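Local coordinates for Lmo0794 protein (Listeria monocytogenes, PDB 3EW7) that is of unknown function but adopts a Rossmann-like fold of the NAD(P)H-binding family and may act as an NAD- or NADP-dependent oxidoreductase, at residues S14-E19 and A193-I198. The protein carries 3 engineered substitutions. Sequence-based numbering, arbitrary orientation.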
loop_
_atom_site.group_PDB
_atom_site.type_symbol
_atom_site.label_atom_id
_atom_site.label_comp_id
_atom_site.label_asym_id
_atom_site.label_seq_id
_atom_site.Cartn_x
_atom_site.Cartn_y
_atom_site.Cartn_z
ATOM N N SER A 14 8.412 3.427 1.465
ATOM C CA SER A 14 9.297 4.203 2.314
ATOM C C SER A 14 8.921 5.691 2.340
ATOM O O SER A 14 8.909 6.328 3.408
ATOM C CB SER A 14 10.732 4.026 1.826
ATOM O OG SER A 14 11.642 4.201 2.891
ATOM N N ARG A 15 8.617 6.245 1.169
ATOM C CA ARG A 15 8.254 7.653 1.082
ATOM C C ARG A 15 6.826 7.809 1.546
ATOM O O ARG A 15 6.524 8.687 2.346
ATOM C CB ARG A 15 8.350 8.179 -0.354
ATOM C CG ARG A 15 9.248 7.385 -1.284
ATOM C CD ARG A 15 10.708 7.821 -1.251
ATOM N NE ARG A 15 10.939 8.997 -0.412
ATOM C CZ ARG A 15 11.568 8.969 0.761
ATOM N NH1 ARG A 15 12.035 7.820 1.246
ATOM N NH2 ARG A 15 11.732 10.094 1.446
ATOM N N ILE A 16 5.942 6.960 1.032
ATOM C CA ILE A 16 4.553 7.033 1.423
ATOM C C ILE A 16 4.500 7.207 2.930
ATOM O O ILE A 16 3.707 7.987 3.454
ATOM C CB ILE A 16 3.793 5.775 1.009
ATOM C CG1 ILE A 16 3.666 5.754 -0.519
ATOM C CG2 ILE A 16 2.427 5.747 1.675
ATOM C CD1 ILE A 16 2.779 4.653 -1.066
ATOM N N LEU A 17 5.382 6.512 3.629
ATOM C CA LEU A 17 5.418 6.617 5.073
ATOM C C LEU A 17 5.903 7.984 5.502
ATOM O O LEU A 17 5.263 8.627 6.336
ATOM C CB LEU A 17 6.308 5.527 5.676
ATOM C CG LEU A 17 6.473 5.614 7.198
ATOM C CD1 LEU A 17 6.507 4.231 7.837
ATOM C CD2 LEU A 17 7.742 6.408 7.506
ATOM N N GLU A 18 7.030 8.430 4.948
ATOM C CA GLU A 18 7.564 9.753 5.297
ATOM C C GLU A 18 6.508 10.833 5.097
ATOM O O GLU A 18 6.162 11.549 6.034
ATOM C CB GLU A 18 8.805 10.097 4.454
ATOM C CG GLU A 18 10.111 9.476 4.955
ATOM C CD GLU A 18 10.345 9.719 6.447
ATOM O OE1 GLU A 18 10.266 10.892 6.889
ATOM O OE2 GLU A 18 10.609 8.732 7.176
ATOM N N GLU A 19 6.010 10.929 3.866
ATOM C CA GLU A 19 4.976 11.889 3.474
ATOM C C GLU A 19 3.810 11.844 4.457
ATOM O O GLU A 19 3.273 12.882 4.851
ATOM C CB GLU A 19 4.475 11.559 2.061
ATOM C CG GLU A 19 3.461 12.535 1.490
ATOM C CD GLU A 19 4.028 13.931 1.333
ATOM O OE1 GLU A 19 5.222 14.037 0.993
ATOM O OE2 GLU A 19 3.286 14.915 1.535
ATOM N N ALA A 193 0.781 12.245 -4.103
ATOM C CA ALA A 193 -0.480 11.910 -4.735
ATOM C C ALA A 193 -1.173 10.905 -3.824
ATOM O O ALA A 193 -2.319 11.110 -3.434
ATOM C CB ALA A 193 -0.236 11.291 -6.112
ATOM N N VAL A 194 -0.467 9.826 -3.476
ATOM C CA VAL A 194 -1.030 8.787 -2.614
ATOM C C VAL A 194 -1.679 9.403 -1.376
ATOM O O VAL A 194 -2.849 9.152 -1.085
ATOM C CB VAL A 194 0.054 7.742 -2.182
ATOM C CG1 VAL A 194 -0.450 6.898 -1.023
ATOM C CG2 VAL A 194 0.386 6.819 -3.351
ATOM N N LEU A 195 -0.952 10.237 -0.649
ATOM C CA LEU A 195 -1.506 10.866 0.527
ATOM C C LEU A 195 -2.617 11.883 0.242
ATOM O O LEU A 195 -3.415 12.182 1.131
ATOM C CB LEU A 195 -0.399 11.496 1.353
ATOM C CG LEU A 195 -0.104 10.499 2.464
ATOM C CD1 LEU A 195 1.132 9.693 2.134
ATOM C CD2 LEU A 195 0.051 11.247 3.765
ATOM N N ASP A 196 -2.673 12.413 -0.978
ATOM C CA ASP A 196 -3.732 13.347 -1.336
ATOM C C ASP A 196 -5.044 12.559 -1.378
ATOM O O ASP A 196 -6.048 12.967 -0.786
ATOM C CB ASP A 196 -3.483 13.978 -2.715
ATOM C CG ASP A 196 -2.546 15.168 -2.650
ATOM O OD1 ASP A 196 -2.456 15.781 -1.561
ATOM O OD2 ASP A 196 -1.910 15.495 -3.682
ATOM N N GLU A 197 -4.992 11.427 -2.080
ATOM C CA GLU A 197 -6.116 10.536 -2.245
ATOM C C GLU A 197 -6.625 10.011 -0.864
ATOM O O GLU A 197 -7.821 9.744 -0.717
ATOM C CB GLU A 197 -5.734 9.359 -3.155
ATOM C CG GLU A 197 -6.867 8.400 -3.404
ATOM C CD GLU A 197 -8.122 9.112 -3.869
ATOM O OE1 GLU A 197 -8.008 10.206 -4.472
ATOM O OE2 GLU A 197 -9.224 8.571 -3.645
ATOM N N ILE A 198 -5.738 9.913 0.137
ATOM C CA ILE A 198 -6.080 9.432 1.470
ATOM C C ILE A 198 -6.831 10.512 2.276
ATOM O O ILE A 198 -7.815 10.228 3.003
ATOM C CB ILE A 198 -4.817 9.037 2.214
ATOM C CG1 ILE A 198 -4.249 7.737 1.664
ATOM C CG2 ILE A 198 -5.090 8.920 3.681
ATOM C CD1 ILE A 198 -2.990 7.246 2.335
#
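I16 and V194 meet on the buried side of this helix pair: I16 CD1 lies 3.9 Å from V194 CG1, the two side chains crossing at about a right angle. I16 CG2, anti to the backbone N, sits beside the carbonyl carbon, on the side where L195 CD1 lies 4.2 Å from it. CD1 and CG2 thus both touch the partner helix. I16 also packs on V66 of strand 64-67, which places this half of the contact against the sheet. The short segments run 9.7 Å apart at closest approach and cross at -53°. They belong to helices 11-22 and 187-199, and the first of these follows strand 2-6 in the seven-stranded parallel sheet of the Rossmann fold, whose strand order is 3-2-1-4-5-6-7. L195, itself buried, places CD1 between I16 O, at 3.4 Å, and the aliphatic E19 CG, at 3.7 Å; no hydrogen bond joins the segments. The partly exposed, polar side belongs to E19 and D196. The E19 chain bends about CB-CG (chi2 62°), leaving CG against L195, and its carboxylate forms a salt bridge with R23. R23 also pairs with D196, probably offsetting the like charges of E19 OE2 and D196 OD1, 6.6 Å apart.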